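Local structure of 24-sterol C-methyltransferase (6F5Z) at residues B[161-165]-B[166-170]; B[116-119]-B[120-123]; B[144-147]-B[148-151]; B[151-154]-B[155-158]; B[203-206]-B[207-210]. The protein is a putative S-adenosyl-L-methionine-dependent methyltransferase that forms a complex with the activator Trm112 and probably acts in translation. One frame throughout, in Å; residues are numbered along the deposited sequence.

Overall arrangement
All five contacts are local, on a Rossmann-type methyltransferase fold. Contacts 1, 2 and 5 start helices 165-174, 119-129 and 206-216; contacts 3 and 4 share Glu151 in the long loop between strand 134-140 and helix 165-174. Contacts 1 and 2 are partly buried and touch through Trp163 and His120, whereas contacts 4 and 5 lie at the surface. Contact 3, also partly buried, meets contact 1 through the Arg162-Glu144 salt bridge and contact 5 through His148 and Trp203. Contact 1 joins a capping box to a T-shaped aromatic pair, contact 2 relies on a carboxylate and waters, contact 3 on polar side chains, contact 4 on backbone bonds, and contact 5 on a threonine cap with Met-aromatic packing.

Contact 1 (B[161-165]-B[166-170]); sequences TRWSH and AEYRE
Trp163 and Tyr168 form an edge-to-face (T-shaped) aromatic pair where the loop 161-165 enters helix 165-174. The six-membered ring of Trp163 turns its edge to the tyrosine face, with centroids 5.1 Å apart and planes at 79°; its CE3 stands over the centre of that face. Nearer the backbone, Trp163 CB packs on Tyr168 CE2 at 3.5 Å. Trp163 CG lies beside its own backbone N (chi1 -78°), directing the indole to that ring.

Ser164 and Glu167 make a reciprocal capping box. Glu167 N donates to Ser164 OG over 3.0 Å, and Ser164 N returns a bond to the anti lone pair of Glu167 OE1 at 2.8 Å, nearly straight at 162°. An alanine in place of Glu167 is likely to leave Ser164 N without its carboxylate acceptor and the cap held from one side alone. A water joins Tyr168 OH to Trp163 N and Thr161 O.

Pro119 and His120 of helix 119-129 pack on Trp163, while Leu219 of strand 218-224 touches Tyr168. The chemistry implies a doubly secured helix start: Glu167 N is taken by the serine hydroxyl and the N-cap amide, Ser164 N, by the carboxylate, whose charge probably suits the helix dipole.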
loop_
_atom_site.group_PDB
_atom_site.type_symbol
_atom_site.label_atom_id
_atom_site.label_comp_id
_atom_site.label_asym_id
_atom_site.label_seq_id
_atom_site.Cartn_x
_atom_site.Cartn_y
_atom_site.Cartn_z
ATOM N N THR B 161 -22.274 8.084 3.013
ATOM C CA THR B 161 -21.356 9.001 2.368
ATOM C C THR B 161 -20.854 8.325 1.095
ATOM O O THR B 161 -20.289 7.228 1.145
ATOM C CB THR B 161 -20.240 9.392 3.337
ATOM O OG1 THR B 161 -20.823 10.229 4.342
ATOM C CG2 THR B 161 -19.106 10.174 2.644
ATOM N N ARG B 162 -21.053 8.988 -0.041
ATOM C CA ARG B 162 -20.677 8.435 -1.336
ATOM C C ARG B 162 -19.531 9.263 -1.868
ATOM O O ARG B 162 -19.727 10.384 -2.324
ATOM C CB ARG B 162 -21.867 8.461 -2.308
ATOM C CG ARG B 162 -21.658 7.460 -3.444
ATOM C CD ARG B 162 -22.930 7.335 -4.274
ATOM N NE ARG B 162 -22.935 8.338 -5.339
ATOM C CZ ARG B 162 -24.023 8.764 -5.970
ATOM N NH1 ARG B 162 -23.921 9.646 -6.951
ATOM N NH2 ARG B 162 -25.222 8.334 -5.606
ATOM N N TRP B 163 -18.306 8.753 -1.733
ATOM C CA TRP B 163 -17.145 9.488 -2.193
ATOM C C TRP B 163 -16.522 8.812 -3.382
ATOM O O TRP B 163 -16.577 7.580 -3.492
ATOM C CB TRP B 163 -16.065 9.561 -1.105
ATOM C CG TRP B 163 -16.291 10.570 -0.016
ATOM C CD1 TRP B 163 -17.166 11.633 -0.016
ATOM C CD2 TRP B 163 -15.627 10.594 1.247
ATOM N NE1 TRP B 163 -17.090 12.304 1.189
ATOM C CE2 TRP B 163 -16.132 11.693 1.976
ATOM C CE3 TRP B 163 -14.665 9.765 1.847
ATOM C CZ2 TRP B 163 -15.695 11.977 3.287
ATOM C CZ3 TRP B 163 -14.214 10.061 3.117
ATOM C CH2 TRP B 163 -14.734 11.151 3.829
ATOM N N SER B 164 -15.864 9.612 -4.238
ATOM C CA SER B 164 -15.073 9.031 -5.335
ATOM C C SER B 164 -13.696 8.538 -4.814
ATOM O O SER B 164 -13.309 8.847 -3.692
ATOM C CB SER B 164 -14.802 10.088 -6.406
ATOM O OG SER B 164 -14.041 11.105 -5.785
ATOM N N HIS B 165 -12.923 7.861 -5.667
ATOM C CA HIS B 165 -11.560 7.464 -5.283
ATOM C C HIS B 165 -10.797 8.741 -4.835
ATOM O O HIS B 165 -10.132 8.750 -3.789
ATOM C CB HIS B 165 -10.815 6.878 -6.489
ATOM C CG HIS B 165 -11.216 5.494 -6.890
ATOM N ND1 HIS B 165 -10.259 4.585 -7.357
ATOM C CD2 HIS B 165 -12.414 4.873 -6.856
ATOM C CE1 HIS B 165 -10.927 3.474 -7.656
ATOM N NE2 HIS B 165 -12.228 3.601 -7.406
ATOM N N ALA B 166 -10.896 9.828 -5.639
ATOM C CA ALA B 166 -10.179 11.076 -5.299
ATOM C C ALA B 166 -10.641 11.671 -3.980
ATOM O O ALA B 166 -9.826 12.153 -3.178
ATOM C CB ALA B 166 -10.309 12.092 -6.435
ATOM N N GLU B 167 -11.945 11.636 -3.726
ATOM C CA GLU B 167 -12.449 12.169 -2.457
ATOM C C GLU B 167 -11.945 11.396 -1.244
ATOM O O GLU B 167 -11.703 11.988 -0.182
ATOM C CB GLU B 167 -13.972 12.232 -2.461
ATOM C CG GLU B 167 -14.471 13.418 -3.290
ATOM C CD GLU B 167 -15.953 13.394 -3.614
ATOM O OE1 GLU B 167 -16.523 12.294 -3.797
ATOM O OE2 GLU B 167 -16.534 14.495 -3.745
ATOM N N TYR B 168 -11.779 10.054 -1.374
ATOM C CA TYR B 168 -11.218 9.274 -0.263
ATOM C C TYR B 168 -9.758 9.703 -0.050
ATOM O O TYR B 168 -9.360 9.906 1.087
ATOM C CB TYR B 168 -11.230 7.769 -0.598
ATOM C CG TYR B 168 -12.487 7.100 -0.093
ATOM C CD1 TYR B 168 -12.583 6.655 1.226
ATOM C CD2 TYR B 168 -13.603 6.931 -0.922
ATOM C CE1 TYR B 168 -13.758 6.089 1.718
ATOM C CE2 TYR B 168 -14.772 6.325 -0.444
ATOM C CZ TYR B 168 -14.858 5.947 0.886
ATOM O OH TYR B 168 -16.013 5.412 1.388
ATOM N N ARG B 169 -8.982 9.927 -1.125
ATOM C CA ARG B 169 -7.578 10.333 -0.925
ATOM C C ARG B 169 -7.515 11.717 -0.266
ATOM O O ARG B 169 -6.726 11.925 0.666
ATOM C CB ARG B 169 -6.804 10.343 -2.258
ATOM C CG ARG B 169 -6.793 8.987 -2.958
ATOM C CD ARG B 169 -5.723 8.856 -4.060
ATOM N NE ARG B 169 -5.791 9.928 -5.056
ATOM C CZ ARG B 169 -6.606 9.912 -6.111
ATOM N NH1 ARG B 169 -7.486 8.922 -6.271
ATOM N NH2 ARG B 169 -6.569 10.899 -7.002
ATOM N N GLU B 170 -8.357 12.649 -0.757
ATOM C CA GLU B 170 -8.371 13.995 -0.208
ATOM C C GLU B 170 -8.790 13.981 1.255
ATOM O O GLU B 170 -8.184 14.672 2.071
ATOM C CB GLU B 170 -9.329 14.882 -1.023
ATOM C CG GLU B 170 -8.886 15.109 -2.469
ATOM C CD GLU B 170 -9.958 15.547 -3.463
ATOM O OE1 GLU B 170 -11.107 15.819 -3.044
ATOM O OE2 GLU B 170 -9.649 15.607 -4.674
HETATM O O HOH W 1 -18.221 6.105 -0.202
#

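Contact 2 (B[116-119]-B[120-123]); sequences AADP and HHTL
The carboxylate of Asp118 and the ring of His121 cross obliquely, their planes 39° apart, and neither lies squarely on the other: Asp118 OD2 comes to the imidazole at a slant and is nearest to His121 CB, at 3.3 Å. The His120 ring likewise meets the backbone carbon of Pro119 obliquely, and it also meets the indole of Trp163.

Asp118 is the N-cap of helix 119-129. Its CG stands opposite the backbone N (chi1 180°), bringing OD1 over the first turn, where His121 N donates to Asp118 OD1 over 3.2 Å. This donor arrives from above the carboxylate plane, 69° out of it. Backbone bonds to Asp118 O and Pro119 O from Thr122 N and Leu123 N then begin the regular helix.

Two waters extend the cap. One gives a proton to Asp118 OD1 at 2.7 Å and accepts from His120 N; the other accepts from Asp118 N and donates to Thr122 OG1 at 2.8 Å. The threonine hydroxyl is also bonded to Phe94 O.

The side chain of Ala116 lies about 5 Å from the bound S-adenosyl-L-homocysteine. The chemistry implies a helix start whose first amides are satisfied by water and a probably well-matched carboxylate.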
loop_
_atom_site.group_PDB
_atom_site.type_symbol
_atom_site.label_atom_id
_atom_site.label_comp_id
_atom_site.label_asym_id
_atom_site.label_seq_id
_atom_site.Cartn_x
_atom_site.Cartn_y
_atom_site.Cartn_z
ATOM N N ALA B 116 -20.591 6.065 8.581
ATOM C CA ALA B 116 -20.224 7.006 9.656
ATOM C C ALA B 116 -21.055 8.276 9.530
ATOM O O ALA B 116 -21.222 8.766 8.413
ATOM C CB ALA B 116 -18.747 7.364 9.585
ATOM N N ALA B 117 -21.530 8.817 10.668
ATOM C CA ALA B 117 -22.323 10.064 10.671
ATOM C C ALA B 117 -21.480 11.259 10.246
ATOM O O ALA B 117 -21.987 12.179 9.593
ATOM C CB ALA B 117 -22.921 10.301 12.065
ATOM N N ASP B 118 -20.186 11.256 10.617
ATOM C CA ASP B 118 -19.312 12.374 10.301
ATOM C C ASP B 118 -18.001 11.721 9.862
ATOM O O ASP B 118 -17.091 11.519 10.662
ATOM C CB ASP B 118 -19.162 13.237 11.560
ATOM C CG ASP B 118 -18.276 14.464 11.462
ATOM O OD1 ASP B 118 -17.600 14.632 10.437
ATOM O OD2 ASP B 118 -18.227 15.235 12.442
ATOM N N PRO B 119 -17.951 11.271 8.595
ATOM C CA PRO B 119 -16.781 10.506 8.132
ATOM C C PRO B 119 -15.444 11.221 8.291
ATOM O O PRO B 119 -14.414 10.583 8.581
ATOM C CB PRO B 119 -17.116 10.199 6.665
ATOM C CG PRO B 119 -18.144 11.248 6.273
ATOM C CD PRO B 119 -18.967 11.393 7.534
ATOM N N HIS B 120 -15.428 12.555 8.098
ATOM C CA HIS B 120 -14.178 13.287 8.289
ATOM C C HIS B 120 -13.724 13.183 9.771
ATOM O O HIS B 120 -12.533 12.989 10.034
ATOM C CB HIS B 120 -14.367 14.744 7.836
ATOM C CG HIS B 120 -14.400 14.869 6.341
ATOM N ND1 HIS B 120 -15.552 15.224 5.643
ATOM C CD2 HIS B 120 -13.390 14.694 5.454
ATOM C CE1 HIS B 120 -15.191 15.263 4.361
ATOM N NE2 HIS B 120 -13.896 14.935 4.207
ATOM N N HIS B 121 -14.667 13.276 10.730
ATOM C CA HIS B 121 -14.300 13.152 12.148
ATOM C C HIS B 121 -13.851 11.720 12.462
ATOM O O HIS B 121 -12.900 11.521 13.210
ATOM C CB HIS B 121 -15.436 13.597 13.070
ATOM C CG HIS B 121 -15.094 13.496 14.524
ATOM N ND1 HIS B 121 -14.053 14.229 15.076
ATOM C CD2 HIS B 121 -15.595 12.676 15.474
ATOM C CE1 HIS B 121 -13.998 13.866 16.352
ATOM N NE2 HIS B 121 -14.900 12.935 16.631
ATOM N N THR B 122 -14.494 10.732 11.832
ATOM C CA THR B 122 -14.047 9.336 12.048
ATOM C C THR B 122 -12.590 9.200 11.567
ATOM O O THR B 122 -11.800 8.554 12.246
ATOM C CB THR B 122 -14.995 8.364 11.352
ATOM O OG1 THR B 122 -16.268 8.449 12.026
ATOM C CG2 THR B 122 -14.486 6.917 11.418
ATOM N N LEU B 123 -12.225 9.785 10.403
ATOM C CA LEU B 123 -10.835 9.696 9.959
ATOM C C LEU B 123 -9.856 10.338 10.952
ATOM O O LEU B 123 -8.767 9.843 11.168
ATOM C CB LEU B 123 -10.661 10.316 8.577
ATOM C CG LEU B 123 -11.326 9.537 7.452
ATOM C CD1 LEU B 123 -11.388 10.352 6.171
ATOM C CD2 LEU B 123 -10.609 8.185 7.202
HETATM O O HOH W 2 -18.730 9.627 12.518
HETATM O O HOH W 3 -17.698 14.418 7.778
#

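Contact 3 (B[144-147]-B[148-151]); sequences EENV and HSHE
Asn146 is the centre of an inverse gamma turn, and its backbone carbonyl takes two donors from Ser149. Ser149 OG gives its proton to Asn146 O at 2.7 Å within the carbonyl plane, while Ser149 N reaches the same oxygen from above that plane at 2.9 Å. The serine torsion (chi1 70°) sets OG between its own N and carbonyl carbon, the position from which both groups can grip one acceptor.

Asn146 and His148, in the conformer described, one of two, are joined by a nearly straight side-chain bond: His148 ND1 donates to Asn146 OD1 over 2.8 Å at 165°. The acceptor lies in the imidazole plane and the donor close to the amide C=O direction, although the amide and ring planes themselves are 52° apart. The other end of this amide is satisfied as well, since Asn146 ND2 bonds to Asn141 O.

His150 supplies a third side-chain donor. Its NE2 bonds to Glu144 O at 2.6 Å, with the oxygen in the ring plane, and Val147 CA sits over a ring face, 3.8 Å from the centroid, as a CH-pi contact. Val147 CG1 makes a similar contact over the His148 ring. Val147 O accepts from His150 N and from a water that also bridges to Glu151 N and Glu151 OE1.

The Glu144 carboxylate turns to Arg162 in a salt bridge. The turn lies in the loop between strand 134-140 and helix 165-174, with Asn146 and His148 against Arg212 of helix 206-216 and the His148 ring meeting Trp203 and Phe216.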
loop_
_atom_site.group_PDB
_atom_site.type_symbol
_atom_site.label_atom_id
_atom_site.label_comp_id
_atom_site.label_asym_id
_atom_site.label_seq_id
_atom_site.Cartn_x
_atom_site.Cartn_y
_atom_site.Cartn_z
ATOM N N GLU B 144 -18.346 6.441 -5.512
ATOM C CA GLU B 144 -18.875 7.120 -6.692
ATOM C C GLU B 144 -18.731 6.353 -7.996
ATOM O O GLU B 144 -19.715 6.239 -8.747
ATOM C CB GLU B 144 -18.260 8.525 -6.846
ATOM C CG GLU B 144 -19.034 9.412 -7.828
ATOM C CD GLU B 144 -20.423 9.749 -7.325
ATOM O OE1 GLU B 144 -20.626 9.835 -6.091
ATOM O OE2 GLU B 144 -21.289 10.023 -8.188
ATOM N N GLU B 145 -17.533 5.850 -8.282
ATOM C CA GLU B 145 -17.266 5.188 -9.552
ATOM C C GLU B 145 -18.072 3.886 -9.711
ATOM O O GLU B 145 -18.293 3.458 -10.861
ATOM C CB GLU B 145 -15.761 4.920 -9.714
ATOM C CG GLU B 145 -14.945 6.199 -9.891
ATOM C CD GLU B 145 -14.448 6.845 -8.604
ATOM O OE1 GLU B 145 -15.051 6.622 -7.533
ATOM O OE2 GLU B 145 -13.447 7.585 -8.676
ATOM N N ASN B 146 -18.488 3.252 -8.593
ATOM C CA ASN B 146 -19.257 1.994 -8.695
ATOM C C ASN B 146 -20.720 2.403 -8.901
ATOM O O ASN B 146 -21.496 2.517 -7.961
ATOM C CB ASN B 146 -19.046 1.111 -7.469
ATOM C CG ASN B 146 -19.839 -0.172 -7.521
ATOM O OD1 ASN B 146 -20.405 -0.543 -8.567
ATOM N ND2 ASN B 146 -19.948 -0.840 -6.377
ATOM N N VAL B 147 -21.074 2.663 -10.172
ATOM C CA VAL B 147 -22.378 3.235 -10.502
ATOM C C VAL B 147 -23.543 2.363 -9.984
ATOM O O VAL B 147 -24.555 2.906 -9.529
ATOM C CB VAL B 147 -22.484 3.599 -12.008
ATOM C CG1 VAL B 147 -22.150 2.414 -12.904
ATOM C CG2 VAL B 147 -23.846 4.206 -12.364
ATOM N N HIS B 148 -23.357 1.031 -9.992
ATOM C CA HIS B 148 -24.330 0.047 -9.528
ATOM C C HIS B 148 -24.645 0.177 -8.030
ATOM O O HIS B 148 -25.670 -0.324 -7.556
ATOM C CB HIS B 148 -23.786 -1.360 -9.815
ATOM C CG HIS B 148 -22.957 -1.447 -11.055
ATOM N ND1 HIS B 148 -21.609 -1.143 -11.038
ATOM C CD2 HIS B 148 -23.318 -1.763 -12.323
ATOM C CE1 HIS B 148 -21.191 -1.322 -12.283
ATOM N NE2 HIS B 148 -22.174 -1.713 -13.086
ATOM N N SER B 149 -23.746 0.837 -7.256
ATOM C CA SER B 149 -23.963 0.971 -5.816
ATOM C C SER B 149 -24.789 2.167 -5.464
ATOM O O SER B 149 -25.211 2.279 -4.321
ATOM C CB SER B 149 -22.632 1.056 -5.065
ATOM O OG SER B 149 -21.929 2.272 -5.282
ATOM N N HIS B 150 -24.956 3.107 -6.403
ATOM C CA HIS B 150 -25.643 4.363 -6.076
ATOM C C HIS B 150 -27.049 4.117 -5.498
ATOM O O HIS B 150 -27.420 4.705 -4.471
ATOM C CB HIS B 150 -25.731 5.264 -7.307
ATOM C CG HIS B 150 -24.415 5.733 -7.837
ATOM N ND1 HIS B 150 -24.351 6.565 -8.922
ATOM C CD2 HIS B 150 -23.154 5.465 -7.416
ATOM C CE1 HIS B 150 -23.060 6.776 -9.148
ATOM N NE2 HIS B 150 -22.308 6.142 -8.255
ATOM N N GLU B 151 -27.782 3.160 -6.096
ATOM C CA GLU B 151 -29.139 2.828 -5.655
ATOM C C GLU B 151 -29.209 2.219 -4.257
ATOM O O GLU B 151 -30.302 2.108 -3.722
ATOM C CB GLU B 151 -29.858 1.929 -6.681
ATOM C CG GLU B 151 -29.315 0.508 -6.748
ATOM C CD GLU B 151 -29.534 -0.179 -8.082
ATOM O OE1 GLU B 151 -28.647 -0.067 -8.962
ATOM O OE2 GLU B 151 -30.590 -0.832 -8.244
HETATM O O HOH W 4 -27.275 2.376 -8.803
#

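Contact 4 (B[151-154]-B[155-158]); sequences EWQE and HISI
Residues 151-154 belong to a short 3-10 segment within the long loop that joins strand 134-140 to helix 165-174, and their side chains meet those of the residues that follow. Trp152 O lies over the centre of the His155 ring, 3.4 Å above its plane, so the imidazole covers the carbonyl that its own backbone engages. His155 N donates to Trp152 O over 3.2 Å, approaching from above the carbonyl plane. The histidine adopts this place because its CG stands between the backbone N and carbonyl carbon (chi1 67°), folding the ring back over the preceding turn.

The indole and imidazole themselves are inclined at 47°, with the tryptophan five-membered ring and the histidine ring 5.9 Å apart between centroids, an oblique meeting rather than a stack. Their nearest side-chain approach is Trp152 CB to His155 CE1, 4.0 Å. Beside them, the end of Ile156 comes to the same carbonyl, with Ile156 CD1 3.5 Å from Trp152 O and 4.3 Å from Trp152 CB. A second backbone bond follows, Ile156 N to Gln153 O at 3.3 Å.

Beyond the contact, Trp152 packs on Asn141 and Tyr142, and Ile156 and Ile158 touch Glu6 of helix 3-11; Ser157 N bonds to the Glu6 carboxylate. The side chain of Ile158 lies about 5 Å from the bound S-adenosyl-L-homocysteine. Successive i to i+3 amide-carbonyl bonds, from Glu154 N, His155 N and Ile156 N, are the pattern of 3-10 structure, here in a loop that passes close to the cofactor.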
loop_
_atom_site.group_PDB
_atom_site.type_symbol
_atom_site.label_atom_id
_atom_site.label_comp_id
_atom_site.label_asym_id
_atom_site.label_seq_id
_atom_site.Cartn_x
_atom_site.Cartn_y
_atom_site.Cartn_z
ATOM N N GLU B 151 -27.782 3.160 -6.096
ATOM C CA GLU B 151 -29.139 2.828 -5.655
ATOM C C GLU B 151 -29.209 2.219 -4.257
ATOM O O GLU B 151 -30.302 2.108 -3.722
ATOM C CB GLU B 151 -29.858 1.929 -6.681
ATOM C CG GLU B 151 -29.315 0.508 -6.748
ATOM C CD GLU B 151 -29.534 -0.179 -8.082
ATOM O OE1 GLU B 151 -28.647 -0.067 -8.962
ATOM O OE2 GLU B 151 -30.590 -0.832 -8.244
ATOM N N TRP B 152 -28.063 1.835 -3.640
ATOM C CA TRP B 152 -28.110 1.223 -2.315
ATOM C C TRP B 152 -28.711 2.129 -1.259
ATOM O O TRP B 152 -29.321 1.631 -0.321
ATOM C CB TRP B 152 -26.735 0.696 -1.851
ATOM C CG TRP B 152 -26.110 -0.332 -2.749
ATOM C CD1 TRP B 152 -26.668 -0.952 -3.835
ATOM C CD2 TRP B 152 -24.813 -0.919 -2.572
ATOM N NE1 TRP B 152 -25.777 -1.859 -4.372
ATOM C CE2 TRP B 152 -24.634 -1.864 -3.607
ATOM C CE3 TRP B 152 -23.759 -0.689 -1.671
ATOM C CZ2 TRP B 152 -23.444 -2.581 -3.760
ATOM C CZ3 TRP B 152 -22.593 -1.420 -1.809
ATOM C CH2 TRP B 152 -22.449 -2.358 -2.839
ATOM N N GLN B 153 -28.574 3.454 -1.423
ATOM C CA GLN B 153 -29.118 4.406 -0.468
ATOM C C GLN B 153 -30.663 4.290 -0.358
ATOM O O GLN B 153 -31.210 4.528 0.727
ATOM C CB GLN B 153 -28.633 5.827 -0.778
ATOM C CG GLN B 153 -29.211 6.896 0.147
ATOM C CD GLN B 153 -28.726 6.753 1.576
ATOM O OE1 GLN B 153 -29.293 6.023 2.420
ATOM N NE2 GLN B 153 -27.654 7.457 1.863
ATOM N N GLU B 154 -31.324 3.816 -1.430
ATOM C CA GLU B 154 -32.802 3.639 -1.481
ATOM C C GLU B 154 -33.355 2.592 -0.519
ATOM O O GLU B 154 -34.546 2.633 -0.179
ATOM C CB GLU B 154 -33.255 3.308 -2.910
ATOM C CG GLU B 154 -33.166 4.468 -3.888
ATOM C CD GLU B 154 -33.583 4.142 -5.314
ATOM O OE1 GLU B 154 -34.471 3.277 -5.500
ATOM O OE2 GLU B 154 -33.035 4.772 -6.247
ATOM N N HIS B 155 -32.528 1.630 -0.100
ATOM C CA HIS B 155 -33.028 0.629 0.837
ATOM C C HIS B 155 -32.348 0.700 2.195
ATOM O O HIS B 155 -32.511 -0.201 3.016
ATOM C CB HIS B 155 -32.960 -0.771 0.224
ATOM C CG HIS B 155 -31.575 -1.268 -0.012
ATOM N ND1 HIS B 155 -31.016 -1.257 -1.278
ATOM C CD2 HIS B 155 -30.700 -1.836 0.852
ATOM C CE1 HIS B 155 -29.815 -1.803 -1.142
ATOM N NE2 HIS B 155 -29.571 -2.143 0.130
ATOM N N ILE B 156 -31.624 1.800 2.453
ATOM C CA ILE B 156 -30.907 1.999 3.706
ATOM C C ILE B 156 -31.384 3.285 4.363
ATOM O O ILE B 156 -31.381 4.334 3.718
ATOM C CB ILE B 156 -29.356 1.948 3.453
ATOM C CG1 ILE B 156 -28.924 0.502 3.028
ATOM C CG2 ILE B 156 -28.565 2.443 4.688
ATOM C CD1 ILE B 156 -27.570 0.342 2.367
ATOM N N SER B 157 -31.809 3.198 5.642
ATOM C CA SER B 157 -32.353 4.349 6.393
ATOM C C SER B 157 -31.293 5.297 6.944
ATOM O O SER B 157 -31.627 6.420 7.323
ATOM C CB SER B 157 -33.300 3.892 7.503
ATOM O OG SER B 157 -34.386 3.169 6.942
ATOM N N ILE B 158 -30.024 4.862 6.986
ATOM C CA ILE B 158 -28.893 5.694 7.445
ATOM C C ILE B 158 -28.395 6.509 6.236
ATOM O O ILE B 158 -28.308 5.975 5.123
ATOM C CB ILE B 158 -27.764 4.764 7.987
ATOM C CG1 ILE B 158 -28.209 4.060 9.274
ATOM C CG2 ILE B 158 -26.399 5.513 8.173
ATOM C CD1 ILE B 158 -27.239 2.949 9.731
#

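Contact 5 (B[203-206]-B[207-210]); sequences WETR and EAMV
Trp203 and Met209 meet in a Met-aromatic contact at the N-terminus of helix 206-216, which Thr205 caps. Met209 CG lies over the face of the indole, 3.8 Å from the centroid of the five-membered ring and only 9° off its normal. The sulfur comes in more slantwise: Met209 SD is 4.2 Å from that centroid. The methionine has CG anti to its backbone N (chi1 -168°), an extended course that lays CG across the indole face at about a right angle.

Apolar packing adds Ala208, whose CB touches Trp203 CE3 at 3.9 Å. An alanine replacing Trp203 would probably deprive Met209 and Ala208 of the surface they pack on, leaving the methionine chain freer to turn. The indole also meets His148 in one of its two conformers, while Phe198 borders both Trp203 and Met209.

Among hydrogen bonds, the N-cap is Ala208 N to Thr205 OG1 at 3.1 Å. The bonds of Met209 N and Ala208 N to Thr205 O are weak, whereas Val210 N to Arg206 O is short and straight, at 2.9 Å and 165°.

The guanidinium of Arg206, whose NE bonds to Pro193 O, reaches along the helix until its NH1 lies 3.5 Å from Val210 CG2.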
loop_
_atom_site.group_PDB
_atom_site.type_symbol
_atom_site.label_atom_id
_atom_site.label_comp_id
_atom_site.label_asym_id
_atom_site.label_seq_id
_atom_site.Cartn_x
_atom_site.Cartn_y
_atom_site.Cartn_z
ATOM N N TRP B 203 -29.483 -7.565 -11.646
ATOM C CA TRP B 203 -28.824 -7.080 -12.854
ATOM C C TRP B 203 -29.649 -7.151 -14.075
ATOM O O TRP B 203 -30.168 -8.228 -14.377
ATOM C CB TRP B 203 -27.533 -7.903 -13.067
ATOM C CG TRP B 203 -26.661 -7.845 -11.856
ATOM C CD1 TRP B 203 -26.561 -8.779 -10.871
ATOM C CD2 TRP B 203 -25.911 -6.708 -11.410
ATOM N NE1 TRP B 203 -25.761 -8.311 -9.848
ATOM C CE2 TRP B 203 -25.323 -7.055 -10.169
ATOM C CE3 TRP B 203 -25.604 -5.463 -11.986
ATOM C CZ2 TRP B 203 -24.529 -6.169 -9.449
ATOM C CZ3 TRP B 203 -24.825 -4.580 -11.262
ATOM C CH2 TRP B 203 -24.325 -4.925 -9.998
ATOM N N GLU B 204 -29.678 -6.062 -14.847
ATOM C CA GLU B 204 -30.436 -6.035 -16.089
ATOM C C GLU B 204 -29.672 -6.690 -17.233
ATOM O O GLU B 204 -30.286 -7.224 -18.149
ATOM C CB GLU B 204 -30.852 -4.593 -16.449
ATOM C CG GLU B 204 -29.726 -3.671 -16.903
ATOM C CD GLU B 204 -29.874 -2.176 -16.664
ATOM O OE1 GLU B 204 -30.997 -1.644 -16.819
ATOM O OE2 GLU B 204 -28.842 -1.528 -16.370
ATOM N N THR B 205 -28.320 -6.598 -17.207
ATOM C CA THR B 205 -27.480 -7.159 -18.266
ATOM C C THR B 205 -26.264 -7.804 -17.619
ATOM O O THR B 205 -25.853 -7.414 -16.506
ATOM C CB THR B 205 -26.955 -6.057 -19.223
ATOM O OG1 THR B 205 -26.071 -5.154 -18.532
ATOM C CG2 THR B 205 -28.081 -5.270 -19.934
ATOM N N ARG B 206 -25.716 -8.796 -18.312
ATOM C CA ARG B 206 -24.488 -9.449 -17.867
ATOM C C ARG B 206 -23.349 -8.419 -17.827
ATOM O O ARG B 206 -22.506 -8.478 -16.915
ATOM C CB ARG B 206 -24.144 -10.560 -18.856
ATOM C CG ARG B 206 -23.124 -11.540 -18.296
ATOM C CD ARG B 206 -22.796 -12.675 -19.267
ATOM N NE ARG B 206 -21.876 -13.625 -18.647
ATOM C CZ ARG B 206 -20.560 -13.432 -18.520
ATOM N NH1 ARG B 206 -19.982 -12.352 -19.054
ATOM N NH2 ARG B 206 -19.807 -14.337 -17.902
ATOM N N GLU B 207 -23.282 -7.510 -18.822
ATOM C CA GLU B 207 -22.218 -6.498 -18.900
ATOM C C GLU B 207 -22.140 -5.695 -17.602
ATOM O O GLU B 207 -21.045 -5.358 -17.143
ATOM C CB GLU B 207 -22.458 -5.502 -20.068
ATOM C CG GLU B 207 -22.198 -6.066 -21.454
ATOM C CD GLU B 207 -23.356 -6.768 -22.152
ATOM O OE1 GLU B 207 -24.268 -7.295 -21.467
ATOM O OE2 GLU B 207 -23.258 -6.919 -23.393
ATOM N N ALA B 208 -23.315 -5.358 -17.032
ATOM C CA ALA B 208 -23.325 -4.559 -15.800
ATOM C C ALA B 208 -22.788 -5.361 -14.622
ATOM O O ALA B 208 -22.032 -4.825 -13.800
ATOM C CB ALA B 208 -24.756 -4.080 -15.515
ATOM N N MET B 209 -23.130 -6.642 -14.553
ATOM C CA MET B 209 -22.649 -7.494 -13.463
ATOM C C MET B 209 -21.132 -7.662 -13.578
ATOM O O MET B 209 -20.416 -7.588 -12.568
ATOM C CB MET B 209 -23.357 -8.854 -13.486
ATOM C CG MET B 209 -23.112 -9.626 -12.223
ATOM S SD MET B 209 -24.091 -11.153 -12.225
ATOM C CE MET B 209 -23.754 -11.700 -10.510
ATOM N N VAL B 210 -20.627 -7.888 -14.804
ATOM C CA VAL B 210 -19.182 -8.063 -14.999
ATOM C C VAL B 210 -18.493 -6.765 -14.575
ATOM O O VAL B 210 -17.492 -6.827 -13.867
ATOM C CB VAL B 210 -18.843 -8.410 -16.473
ATOM C CG1 VAL B 210 -17.341 -8.324 -16.736
ATOM C CG2 VAL B 210 -19.354 -9.796 -16.821
#